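Local coordinates for protein amino acid amide racemase (Ochrobactrum anthropi, PDB 6GIO) that binds pyridoxal-5'-phosphate and belongs to the class-III aminotransferase family, whose members share the fold-type-I architecture of PLP-dependent enzymes, at residues 88-93 against 305-310; 106-111 against 275-280; 233-238 against 259-264; 244-249 against 398-403; 271-276 against 299-304. All coordinates share one frame; numbering follows the deposited sequence.

Overall arrangement
Contacts 2 and 3 share one seven-stranded sheet: strand 276-281 pairs with 104-109 in contact 2 and adjoins 262-265 of contact 3, where Val279 N lies 2.9 Å from Val263 O. Each brings one residue to PLP, Ser111 near the phosphate and Asp238 near the ring nitrogen, N1. Contacts 1 and 5 share helix 300-315, and their centres are about 9 Å apart. Leu90 joins contacts 1, 2 and 5, its CD2 lying 3.5 Å from Phe108 CE1 and 3.7 Å from Leu275 CD2. Contact 4, centred about 18 Å from contact 1, touches it where Leu244 CD2 meets Leu310 CD2 at 3.9 Å.

Contact 1 of 5, residues 88-93 against 305-310; sequences VSLAED and AGRAVL
Arg307 reaches from helix 300-315 to Asp93 on helix 85-97 and grips its carboxylate side-on, through NE and NH2. NE donates to OD2 over 2.8 Å, and NH2 donates to OD1 over 3.2 Å; a second bond from NH2 to OD2 is weak. Both oxygens lie near the guanidinium plane, but the two flat groups are turned 36° against each other, and NE meets OD2 from outside the carboxylate plane. The arginine chain bends at its third torsion (chi3 76°), and the two side chains cross at about a right angle. Ser89 CB rests over one face of the guanidinium, 3.5 Å from Arg307 CZ, while its OG turns back to Glu85 O in its own helix. Beside the ion pair the helices meet through leucines: Leu90 CD1 and Leu310 CD1 are 3.8 Å apart, on side chains crossing at about a right angle, and Leu310 CD1 also reaches Asp93 CB. Gly306 lets Leu90 come close to the backbone of helix 300-315. The axes of the two short helical segments approach to 9.4 Å, at 31°. A water donates to both Asp93 OD2 and Arg307 O, adding a bridge. With NE and the water on OD2 and NH2 on OD1, the buried carboxylate has donors on both oxygens, which probably favours its ionised form and limits rotation of the guanidinium.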
# COMPACT_ATOMS: atom_id res chain seq x y z
N VAL C 88 17.09 -3.24 5.76
CA VAL C 88 17.89 -2.59 6.84
C VAL C 88 18.90 -1.64 6.19
O VAL C 88 19.05 -0.50 6.63
CB VAL C 88 18.54 -3.64 7.76
CG1 VAL C 88 19.52 -2.99 8.77
CG2 VAL C 88 17.46 -4.38 8.51
N SER C 89 19.54 -2.11 5.12
CA SER C 89 20.51 -1.29 4.36
C SER C 89 19.89 -0.05 3.72
O SER C 89 20.46 1.02 3.85
CB SER C 89 21.27 -2.12 3.31
OG SER C 89 21.85 -3.24 3.94
N LEU C 90 18.72 -0.18 3.08
CA LEU C 90 17.99 1.01 2.57
C LEU C 90 17.69 2.02 3.69
O LEU C 90 17.84 3.24 3.50
CB LEU C 90 16.66 0.61 1.88
CG LEU C 90 15.75 1.75 1.37
CD1 LEU C 90 16.51 2.69 0.45
CD2 LEU C 90 14.50 1.21 0.66
N ALA C 91 17.24 1.53 4.83
CA ALA C 91 16.98 2.43 5.97
C ALA C 91 18.26 3.20 6.34
O ALA C 91 18.21 4.39 6.59
CB ALA C 91 16.43 1.67 7.17
N GLU C 92 19.39 2.49 6.39
CA GLU C 92 20.70 3.09 6.66
C GLU C 92 21.02 4.13 5.59
O GLU C 92 21.49 5.23 5.91
CB GLU C 92 21.81 2.00 6.71
CG GLU C 92 21.78 1.11 7.93
CD GLU C 92 22.59 -0.17 7.77
OE1 GLU C 92 22.93 -0.56 6.64
OE2 GLU C 92 22.83 -0.84 8.79
N ASP C 93 20.76 3.78 4.32
CA ASP C 93 20.94 4.74 3.20
C ASP C 93 20.12 6.02 3.38
O ASP C 93 20.64 7.13 3.14
CB ASP C 93 20.54 4.19 1.84
CG ASP C 93 21.43 3.05 1.36
OD1 ASP C 93 22.50 2.82 1.94
OD2 ASP C 93 21.02 2.34 0.39
N ALA C 305 15.18 -2.51 -4.91
CA ALA C 305 14.99 -1.54 -5.99
C ALA C 305 15.29 -0.11 -5.50
O ALA C 305 15.92 0.69 -6.17
CB ALA C 305 13.58 -1.65 -6.57
N GLY C 306 14.84 0.21 -4.30
CA GLY C 306 15.09 1.54 -3.74
C GLY C 306 16.57 1.83 -3.51
O GLY C 306 17.03 2.96 -3.68
N ARG C 307 17.32 0.81 -3.11
CA ARG C 307 18.76 0.99 -2.91
C ARG C 307 19.40 1.32 -4.24
O ARG C 307 20.27 2.18 -4.30
CB ARG C 307 19.41 -0.25 -2.30
CG ARG C 307 18.97 -0.51 -0.90
CD ARG C 307 20.02 -1.29 -0.18
NE ARG C 307 21.13 -0.42 0.17
CZ ARG C 307 22.41 -0.81 0.24
NH1 ARG C 307 22.76 -2.07 -0.02
NH2 ARG C 307 23.32 0.07 0.57
N ALA C 308 18.97 0.63 -5.31
CA ALA C 308 19.48 0.86 -6.64
C ALA C 308 19.13 2.27 -7.10
O ALA C 308 19.94 2.96 -7.73
CB ALA C 308 18.95 -0.17 -7.64
N VAL C 309 17.93 2.73 -6.78
CA VAL C 309 17.56 4.10 -7.15
C VAL C 309 18.49 5.13 -6.48
O VAL C 309 19.11 5.98 -7.13
CB VAL C 309 16.08 4.38 -6.84
CG1 VAL C 309 15.78 5.86 -6.90
CG2 VAL C 309 15.16 3.63 -7.82
N LEU C 310 18.58 5.07 -5.17
CA LEU C 310 19.42 6.00 -4.42
C LEU C 310 20.86 5.89 -4.87
O LEU C 310 21.53 6.90 -5.04
CB LEU C 310 19.34 5.72 -2.92
CG LEU C 310 17.99 5.88 -2.24
CD1 LEU C 310 18.21 5.86 -0.73
CD2 LEU C 310 17.30 7.16 -2.63
O HOH W 1 21.78 2.72 -2.12

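Contact 2 of 5, residues 106-111 against 275-280; sequences VWFGHS and LSAVVG. With PLP (pyridoxal-5'-phosphate), chain G.
Trp107 and Val278 exchange a pair of backbone hydrogen bonds: Trp107 N donates to Val278 O over 3.1 Å, and Val278 N to Trp107 O over 3.0 Å. Gly109 and Ser276 do likewise, with Gly109 N to Ser276 O at 3.0 Å and Ser276 N to Gly109 O at 2.9 Å. In this second pair each donor sits well above the plane of the accepting carbonyl. Between these pairs Phe108 and Ala277 form a non-hydrogen-bonded pair. The strands are antiparallel, and 104-109 is an edge strand, within the chain, of the seven-stranded sheet that forms the core of the large PLP-binding domain in fold type I. Phe108 puts its CD1 3.9 Å from Leu275 CD1, on the face that also carries Val106 and Ala277. On the other face the Trp107 ring packs on Val278 CG2, and its NE1 is satisfied by Val292 O. Ser276 OG, set between its own N and carbonyl carbon (chi1 68°), has its main partner in Asp114 OD1 and makes a weak bond to Ser111 O. His110 N likewise donates to Asp114 OD2. Ser111 occupies the N-cap of helix 112-127: its OG accepts from Asp114 N and also bonds Gln294 NE2 of the second subunit. Ser111 CB lies 3.4 Å from O1P of the PLP phosphate; PLP is also hydrogen-bonded by Gly112 N, Ser113 OG and Thr295 OG1 of the second subunit.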
# COMPACT_ATOMS: atom_id res chain seq x y z
N VAL C 106 13.25 4.57 10.67
CA VAL C 106 12.60 4.47 9.38
C VAL C 106 11.51 3.41 9.41
O VAL C 106 11.70 2.30 9.90
CB VAL C 106 13.61 4.05 8.34
CG1 VAL C 106 12.99 4.13 6.94
CG2 VAL C 106 14.83 4.95 8.47
N TRP C 107 10.35 3.77 8.91
CA TRP C 107 9.27 2.83 8.70
C TRP C 107 9.14 2.75 7.23
O TRP C 107 9.27 3.73 6.58
CB TRP C 107 7.99 3.41 9.31
CG TRP C 107 6.69 2.74 8.98
CD1 TRP C 107 6.04 1.84 9.74
CD2 TRP C 107 5.83 3.02 7.84
NE1 TRP C 107 4.85 1.49 9.13
CE2 TRP C 107 4.69 2.21 7.98
CE3 TRP C 107 5.92 3.87 6.72
CZ2 TRP C 107 3.63 2.23 7.05
CZ3 TRP C 107 4.85 3.86 5.76
CH2 TRP C 107 3.74 3.03 5.96
N PHE C 108 8.79 1.58 6.71
CA PHE C 108 8.51 1.39 5.29
C PHE C 108 7.07 1.07 4.97
O PHE C 108 6.40 0.37 5.74
CB PHE C 108 9.35 0.24 4.76
CG PHE C 108 10.80 0.57 4.63
CD1 PHE C 108 11.23 1.50 3.67
CD2 PHE C 108 11.75 -0.01 5.48
CE1 PHE C 108 12.57 1.84 3.55
CE2 PHE C 108 13.10 0.29 5.34
CZ PHE C 108 13.51 1.23 4.39
N GLY C 109 6.61 1.49 3.79
CA GLY C 109 5.27 1.11 3.33
C GLY C 109 5.30 0.95 1.84
O GLY C 109 6.38 0.74 1.26
N HIS C 110 4.13 1.00 1.22
CA HIS C 110 4.02 0.78 -0.23
C HIS C 110 3.71 1.98 -1.04
O HIS C 110 3.85 1.93 -2.26
CB HIS C 110 2.89 -0.18 -0.50
CG HIS C 110 3.00 -1.43 0.26
ND1 HIS C 110 4.07 -2.29 0.10
CD2 HIS C 110 2.18 -1.99 1.17
CE1 HIS C 110 3.88 -3.35 0.87
NE2 HIS C 110 2.76 -3.18 1.55
N SER C 111 3.23 3.04 -0.40
CA SER C 111 2.69 4.19 -1.14
C SER C 111 2.83 5.50 -0.38
O SER C 111 3.03 5.51 0.82
CB SER C 111 1.20 3.98 -1.52
OG SER C 111 0.27 3.99 -0.40
N LEU C 275 7.07 1.43 -3.19
CA LEU C 275 7.82 1.61 -1.94
C LEU C 275 7.65 3.05 -1.41
O LEU C 275 7.79 4.06 -2.17
CB LEU C 275 9.30 1.34 -2.21
CG LEU C 275 10.38 1.65 -1.16
CD1 LEU C 275 10.23 0.71 0.03
CD2 LEU C 275 11.76 1.46 -1.76
N SER C 276 7.41 3.14 -0.10
CA SER C 276 7.38 4.43 0.58
C SER C 276 8.18 4.35 1.88
O SER C 276 8.55 3.25 2.33
CB SER C 276 5.94 4.86 0.86
OG SER C 276 5.27 4.04 1.84
N ALA C 277 8.45 5.49 2.48
CA ALA C 277 9.13 5.51 3.77
C ALA C 277 8.83 6.75 4.56
O ALA C 277 8.54 7.79 3.98
CB ALA C 277 10.61 5.34 3.62
N VAL C 278 8.96 6.63 5.89
CA VAL C 278 8.86 7.74 6.81
C VAL C 278 10.13 7.77 7.66
O VAL C 278 10.53 6.77 8.28
CB VAL C 278 7.63 7.62 7.73
CG1 VAL C 278 7.57 8.76 8.73
CG2 VAL C 278 6.34 7.61 6.92
N VAL C 279 10.79 8.90 7.66
CA VAL C 279 12.02 9.06 8.48
C VAL C 279 11.63 10.05 9.54
O VAL C 279 11.09 11.09 9.22
CB VAL C 279 13.22 9.62 7.66
CG1 VAL C 279 14.43 9.88 8.54
CG2 VAL C 279 13.59 8.61 6.60
N GLY C 280 11.83 9.68 10.81
CA GLY C 280 11.37 10.50 11.88
C GLY C 280 12.23 10.33 13.11
O GLY C 280 13.13 9.51 13.11
N1 PLP G . 1.99 12.97 -1.23
C2 PLP G . 2.33 13.64 -2.35
C2A PLP G . 2.96 15.00 -2.32
C3 PLP G . 2.06 13.05 -3.69
O3 PLP G . 2.39 13.73 -4.80
C4 PLP G . 1.47 11.71 -3.80
C4A PLP G . 1.21 11.10 -5.15
C5 PLP G . 1.15 11.05 -2.49
C6 PLP G . 1.43 11.73 -1.28
C5A PLP G . 0.47 9.68 -2.47
O4P PLP G . 1.16 8.66 -3.21
P PLP G . 0.39 7.36 -3.73
O1P PLP G . 1.52 6.41 -3.94
O2P PLP G . -0.32 7.75 -5.01
O3P PLP G . -0.52 6.94 -2.58

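Contact 3 of 5, residues 233-238 against 259-264; sequences ILVVVD and EPDMVV. With PLP (pyridoxal-5'-phosphate), chain G.
Val236, Val237 and Asp238 pair in parallel with Met262, Val263 and Val264, the axes of the two short strands passing 4.8 Å apart at 20°. Val237 carries the central bonds: its N donates to Met262 O and its O accepts from Val264 N, each over 3.0 Å. At the strand start Asp261 replaces a backbone acceptor, taking Val235 N on the anti lone pair of OD2 at 2.9 Å. With its CG beside the backbone N (chi1 -66°), the Asp261 side chain crosses that of Leu234 at about a right angle, its CG 3.7 Å from Leu234 CD2. OD2 also forms a salt bridge with Arg229, and a water links it to Ile233 O. On the face of Val236 and Val264, Val236 CG1 and Val264 CG2 are 4.0 Å apart; on the Val237 face, Val237 CG2 lies 3.8 Å from Pro260 CB. Asp238 OD2 approaches PLP N1 and binds His140, while OD1 takes Val240 N; an aspartate at the ring nitrogen is a hallmark of fold type I. Strand 199-204 flanks 234-238 across the sheet, helix 112-127 packs against Leu234, Val236 and Val264, and helix 282-285 covers Leu234 and Met262.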
# COMPACT_ATOMS: atom_id res chain seq x y z
N ILE C 233 5.39 22.17 17.59
CA ILE C 233 4.68 21.50 16.49
C ILE C 233 5.76 20.83 15.60
O ILE C 233 6.73 21.47 15.16
CB ILE C 233 3.82 22.47 15.65
CG1 ILE C 233 2.73 23.11 16.51
CG2 ILE C 233 3.16 21.76 14.49
CD1 ILE C 233 2.06 24.36 15.99
N LEU C 234 5.62 19.54 15.35
CA LEU C 234 6.56 18.86 14.49
C LEU C 234 6.32 19.21 13.00
O LEU C 234 5.17 19.39 12.56
CB LEU C 234 6.46 17.35 14.71
CG LEU C 234 6.79 16.87 16.12
CD1 LEU C 234 6.60 15.36 16.26
CD2 LEU C 234 8.20 17.28 16.49
N VAL C 235 7.42 19.29 12.25
CA VAL C 235 7.42 19.79 10.91
C VAL C 235 7.68 18.61 9.96
O VAL C 235 8.69 17.91 10.06
CB VAL C 235 8.49 20.88 10.77
CG1 VAL C 235 8.55 21.43 9.35
CG2 VAL C 235 8.21 22.01 11.77
N VAL C 236 6.70 18.36 9.10
CA VAL C 236 6.68 17.18 8.28
C VAL C 236 6.80 17.69 6.85
O VAL C 236 5.96 18.45 6.42
CB VAL C 236 5.34 16.39 8.41
CG1 VAL C 236 5.33 15.15 7.51
CG2 VAL C 236 5.02 16.00 9.85
N VAL C 237 7.79 17.23 6.10
CA VAL C 237 7.84 17.52 4.68
C VAL C 237 7.48 16.26 3.84
O VAL C 237 8.09 15.19 3.99
CB VAL C 237 9.23 18.07 4.25
CG1 VAL C 237 9.25 18.30 2.74
CG2 VAL C 237 9.54 19.38 4.96
N ASP C 238 6.51 16.42 2.96
CA ASP C 238 6.13 15.39 1.96
C ASP C 238 7.01 15.51 0.71
O ASP C 238 6.79 16.41 -0.11
CB ASP C 238 4.66 15.60 1.59
CG ASP C 238 4.10 14.46 0.75
OD1 ASP C 238 4.88 13.77 0.08
OD2 ASP C 238 2.87 14.23 0.76
N GLU C 259 14.44 22.28 8.00
CA GLU C 259 15.11 21.21 8.78
C GLU C 259 14.02 20.41 9.43
O GLU C 259 13.69 20.63 10.59
CB GLU C 259 16.06 21.82 9.84
CG GLU C 259 17.30 22.41 9.22
CD GLU C 259 18.04 23.27 10.20
OE1 GLU C 259 17.71 24.46 10.34
OE2 GLU C 259 18.95 22.75 10.85
N PRO C 260 13.40 19.50 8.64
CA PRO C 260 12.20 18.88 9.15
C PRO C 260 12.44 17.90 10.29
O PRO C 260 13.49 17.28 10.37
CB PRO C 260 11.62 18.15 7.92
CG PRO C 260 12.76 18.01 6.95
CD PRO C 260 13.72 19.12 7.25
N ASP C 261 11.43 17.70 11.10
CA ASP C 261 11.39 16.62 12.03
C ASP C 261 11.14 15.30 11.32
O ASP C 261 11.60 14.25 11.77
CB ASP C 261 10.27 16.94 13.01
CG ASP C 261 10.61 18.19 13.88
OD1 ASP C 261 11.63 18.10 14.55
OD2 ASP C 261 9.87 19.22 13.86
N MET C 262 10.37 15.32 10.23
CA MET C 262 9.92 14.08 9.64
C MET C 262 9.87 14.29 8.15
O MET C 262 9.40 15.33 7.70
CB MET C 262 8.53 13.70 10.18
CG MET C 262 7.91 12.42 9.56
SD MET C 262 6.32 11.88 10.26
CE MET C 262 6.91 11.29 11.87
N VAL C 263 10.33 13.28 7.40
CA VAL C 263 10.25 13.34 5.95
C VAL C 263 9.54 12.11 5.43
O VAL C 263 9.79 11.00 5.92
CB VAL C 263 11.65 13.44 5.30
CG1 VAL C 263 11.50 13.60 3.79
CG2 VAL C 263 12.45 14.61 5.86
N VAL C 264 8.64 12.32 4.47
CA VAL C 264 7.87 11.23 3.86
C VAL C 264 8.32 11.07 2.42
O VAL C 264 8.42 12.08 1.64
CB VAL C 264 6.35 11.52 3.92
CG1 VAL C 264 5.51 10.36 3.34
CG2 VAL C 264 5.93 11.81 5.36
N1 PLP G . 1.99 12.97 -1.23
C2 PLP G . 2.33 13.64 -2.35
C2A PLP G . 2.96 15.00 -2.32
C3 PLP G . 2.06 13.05 -3.69
O3 PLP G . 2.39 13.73 -4.80
C4 PLP G . 1.47 11.71 -3.80
C4A PLP G . 1.21 11.10 -5.15
C5 PLP G . 1.15 11.05 -2.49
C6 PLP G . 1.43 11.73 -1.28
C5A PLP G . 0.47 9.68 -2.47
O4P PLP G . 1.16 8.66 -3.21
P PLP G . 0.39 7.36 -3.73
O1P PLP G . 1.52 6.41 -3.94
O2P PLP G . -0.32 7.75 -5.01
O3P PLP G . -0.52 6.94 -2.58
O HOH W 2 9.31 21.10 15.64

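Contact 4 of 5, residues 244-249 against 398-403; sequences LGRTGL and FMPPLT
The loop that follows strand 234-238 of the PLP-binding sheet meets the loop leaving strand 395-398 of the other seven-stranded sheet, and Arg246 carries the contact to Met399, Pro400 and Leu402. Its NH1 donates to Pro400 O over 2.7 Å, with an N-H...O angle of 147°, and NH2 adds a weak bond to the same oxygen at 3.0 Å. The oxygen lies near the guanidinium plane, at its edge. The two faces of that plane are filled by apolar groups: Leu402 CD2 sits over the centre of one, 3.9 Å from CZ of Arg246, and Met399 lies over the opposite one. Met399 doubles back at its second and third torsions, bringing CE to 3.6 Å from both CD and NE of Arg246; the two side chains cross at about a right angle. Arg246 occupies the second position of a type I beta turn running from Gly245 to Gly248, closed by Gly248 N to Gly245 O at 3.2 Å. From there its chain stays extended, CG anti to the backbone N (chi1 176°), until it bends at the third torsion. The other branch, Leu402 CD1, lies 3.7 Å from Leu244 O, just before the turn. NH1 of the buried arginine has a further acceptor in Leu351 O, just before strand 352-357, whose Ala352 packs against both Arg246 and Met399.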
# COMPACT_ATOMS: atom_id res chain seq x y z
N LEU C 244 14.11 13.28 -4.10
CA LEU C 244 15.16 12.37 -4.55
C LEU C 244 15.87 12.82 -5.82
O LEU C 244 15.85 12.11 -6.82
CB LEU C 244 14.63 10.94 -4.65
CG LEU C 244 14.22 10.36 -3.28
CD1 LEU C 244 13.80 8.90 -3.42
CD2 LEU C 244 15.32 10.48 -2.20
N GLY C 245 16.42 14.02 -5.75
CA GLY C 245 17.21 14.56 -6.83
C GLY C 245 16.48 15.33 -7.92
O GLY C 245 17.12 16.12 -8.61
N ARG C 246 15.17 15.14 -8.07
CA ARG C 246 14.44 15.72 -9.22
C ARG C 246 14.55 17.28 -9.34
O ARG C 246 14.63 17.83 -10.44
CB ARG C 246 12.99 15.27 -9.17
CG ARG C 246 12.10 15.85 -10.24
CD ARG C 246 10.75 15.21 -10.19
NE ARG C 246 10.79 13.81 -10.58
CZ ARG C 246 10.83 13.36 -11.84
NH1 ARG C 246 10.87 14.20 -12.87
NH2 ARG C 246 10.86 12.06 -12.07
N THR C 247 14.62 17.96 -8.21
CA THR C 247 14.64 19.42 -8.21
C THR C 247 16.02 20.08 -8.27
O THR C 247 16.12 21.30 -8.10
CB THR C 247 13.92 19.99 -6.96
OG1 THR C 247 14.63 19.62 -5.77
CG2 THR C 247 12.47 19.55 -6.93
N GLY C 248 17.08 19.29 -8.44
CA GLY C 248 18.43 19.83 -8.52
C GLY C 248 19.19 19.69 -7.21
O GLY C 248 20.37 20.00 -7.15
N LEU C 249 18.51 19.27 -6.15
CA LEU C 249 19.18 18.92 -4.89
C LEU C 249 18.54 17.61 -4.49
O LEU C 249 17.50 17.26 -5.05
CB LEU C 249 18.98 19.98 -3.81
CG LEU C 249 19.62 21.37 -3.97
CD1 LEU C 249 19.00 22.31 -2.94
CD2 LEU C 249 21.14 21.34 -3.78
N PHE C 398 5.06 17.87 -16.24
CA PHE C 398 6.21 17.16 -16.82
C PHE C 398 7.09 16.66 -15.68
O PHE C 398 7.73 17.46 -14.96
CB PHE C 398 7.00 18.04 -17.80
CG PHE C 398 6.17 18.53 -18.96
CD1 PHE C 398 5.79 17.68 -19.97
CD2 PHE C 398 5.71 19.82 -19.00
CE1 PHE C 398 4.98 18.11 -21.03
CE2 PHE C 398 4.91 20.26 -20.05
CZ PHE C 398 4.54 19.40 -21.08
N MET C 399 7.07 15.35 -15.50
CA MET C 399 7.81 14.66 -14.45
C MET C 399 8.60 13.54 -15.10
O MET C 399 8.41 12.39 -14.77
CB MET C 399 6.82 14.07 -13.43
CG MET C 399 6.10 15.15 -12.63
SD MET C 399 7.17 15.83 -11.34
CE MET C 399 7.27 14.46 -10.22
N PRO C 400 9.44 13.86 -16.09
CA PRO C 400 10.06 12.75 -16.82
C PRO C 400 11.08 12.00 -15.96
O PRO C 400 11.57 12.55 -14.95
CB PRO C 400 10.76 13.44 -18.00
CG PRO C 400 11.00 14.86 -17.55
CD PRO C 400 9.89 15.18 -16.59
N PRO C 401 11.48 10.79 -16.40
CA PRO C 401 12.61 10.11 -15.76
C PRO C 401 13.84 11.03 -15.69
O PRO C 401 14.07 11.87 -16.60
CB PRO C 401 12.86 8.94 -16.70
CG PRO C 401 11.55 8.69 -17.36
CD PRO C 401 11.01 10.06 -17.59
N LEU C 402 14.58 10.93 -14.61
CA LEU C 402 15.75 11.74 -14.39
C LEU C 402 16.82 11.44 -15.44
O LEU C 402 17.78 12.20 -15.59
CB LEU C 402 16.30 11.44 -12.99
CG LEU C 402 15.38 11.83 -11.82
CD1 LEU C 402 16.15 11.88 -10.50
CD2 LEU C 402 14.72 13.16 -12.06
N THR C 403 16.65 10.33 -16.14
CA THR C 403 17.55 9.92 -17.19
C THR C 403 17.21 10.52 -18.55
O THR C 403 17.79 10.12 -19.56
CB THR C 403 17.52 8.38 -17.31
OG1 THR C 403 16.16 7.95 -17.36
CG2 THR C 403 18.21 7.75 -16.07

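Contact 5 of 5, residues 271-276 against 299-304; sequences GGLPLS and NPVATA
Leu275 reaches over Ala302 and Thr303 on the first turn of helix 300-315. Its CB starts 4.4 Å from Ala302 CB. From there CG, placed anti to the backbone N (chi1 171°), forks toward the helix: CD2 ends 3.5 Å from Ala302 O, while CD1 reaches 4.1 Å from Thr303 CG2, the two side chains crossing at about a right angle. Ala302 CB lies 3.5 Å from Pro274 O. Two residues back, Leu273 CD2 packs crosswise on Val301 CG1 at 3.7 Å, with Val67 of helix 61-72 also touching Leu273. No direct hydrogen bond joins the two segments, but a water donates to Pro274 O and weakly accepts from Asn299 ND2. The N-cap residue Asn299 takes Ala302 N on OD1 over 2.9 Å in an almost straight bond, and Val301 N only weakly. Its backbone O accepts from both N and OG1 of Thr303. Pro274 and Asn299 each also pack against the other's counterpart in the second subunit, so this capped helix start lies at the dimer interface. The arrangement is an asparagine-capped helix whose first turn packs on the loop leading into strand 276-281.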
# COMPACT_ATOMS: atom_id res chain seq x y z
N GLY C 271 11.49 3.23 -7.89
CA GLY C 271 11.93 3.04 -9.25
C GLY C 271 10.91 2.33 -10.15
O GLY C 271 11.27 1.80 -11.20
N GLY C 272 9.65 2.28 -9.72
CA GLY C 272 8.61 1.59 -10.48
C GLY C 272 8.04 0.42 -9.70
O GLY C 272 7.04 -0.17 -10.11
N LEU C 273 8.70 0.05 -8.60
CA LEU C 273 8.12 -0.89 -7.64
C LEU C 273 7.51 -0.09 -6.50
O LEU C 273 7.97 1.02 -6.20
CB LEU C 273 9.16 -1.88 -7.10
CG LEU C 273 9.49 -3.06 -8.03
CD1 LEU C 273 10.46 -2.61 -9.10
CD2 LEU C 273 10.10 -4.19 -7.23
N PRO C 274 6.47 -0.62 -5.86
CA PRO C 274 5.81 0.11 -4.79
C PRO C 274 6.67 0.23 -3.55
O PRO C 274 6.95 -0.77 -2.92
CB PRO C 274 4.60 -0.77 -4.47
CG PRO C 274 4.41 -1.62 -5.67
CD PRO C 274 5.82 -1.92 -6.10
N LEU C 275 7.07 1.43 -3.19
CA LEU C 275 7.82 1.61 -1.94
C LEU C 275 7.65 3.05 -1.41
O LEU C 275 7.79 4.06 -2.17
CB LEU C 275 9.30 1.34 -2.21
CG LEU C 275 10.38 1.65 -1.16
CD1 LEU C 275 10.23 0.71 0.03
CD2 LEU C 275 11.76 1.46 -1.76
N SER C 276 7.41 3.14 -0.10
CA SER C 276 7.38 4.43 0.58
C SER C 276 8.18 4.35 1.88
O SER C 276 8.55 3.25 2.33
CB SER C 276 5.94 4.86 0.86
OG SER C 276 5.27 4.04 1.84
N ASN C 299 9.63 -5.39 2.14
CA ASN C 299 9.98 -6.66 1.59
C ASN C 299 11.28 -6.44 0.83
O ASN C 299 11.56 -5.33 0.41
CB ASN C 299 8.88 -7.19 0.65
CG ASN C 299 8.69 -6.31 -0.55
OD1 ASN C 299 9.50 -6.36 -1.49
ND2 ASN C 299 7.66 -5.42 -0.51
N PRO C 300 12.09 -7.49 0.69
CA PRO C 300 13.43 -7.36 0.17
C PRO C 300 13.53 -6.96 -1.32
O PRO C 300 14.57 -6.43 -1.74
CB PRO C 300 14.02 -8.73 0.40
CG PRO C 300 12.87 -9.66 0.49
CD PRO C 300 11.80 -8.85 1.15
N VAL C 301 12.46 -7.19 -2.08
CA VAL C 301 12.45 -6.86 -3.51
C VAL C 301 12.30 -5.36 -3.75
O VAL C 301 13.12 -4.74 -4.43
CB VAL C 301 11.35 -7.64 -4.23
CG1 VAL C 301 11.32 -7.28 -5.70
CG2 VAL C 301 11.60 -9.15 -4.06
N ALA C 302 11.28 -4.75 -3.13
CA ALA C 302 11.00 -3.35 -3.28
C ALA C 302 12.13 -2.57 -2.67
O ALA C 302 12.55 -1.60 -3.28
CB ALA C 302 9.68 -2.99 -2.60
N THR C 303 12.63 -3.00 -1.49
CA THR C 303 13.73 -2.24 -0.84
C THR C 303 15.03 -2.34 -1.61
O THR C 303 15.77 -1.36 -1.68
CB THR C 303 13.95 -2.58 0.65
OG1 THR C 303 14.19 -3.97 0.82
CG2 THR C 303 12.72 -2.23 1.46
N ALA C 304 15.32 -3.50 -2.21
CA ALA C 304 16.48 -3.60 -3.09
C ALA C 304 16.37 -2.60 -4.28
O ALA C 304 17.35 -1.94 -4.61
CB ALA C 304 16.70 -5.04 -3.58
O HOH W 3 6.58 -2.54 -0.90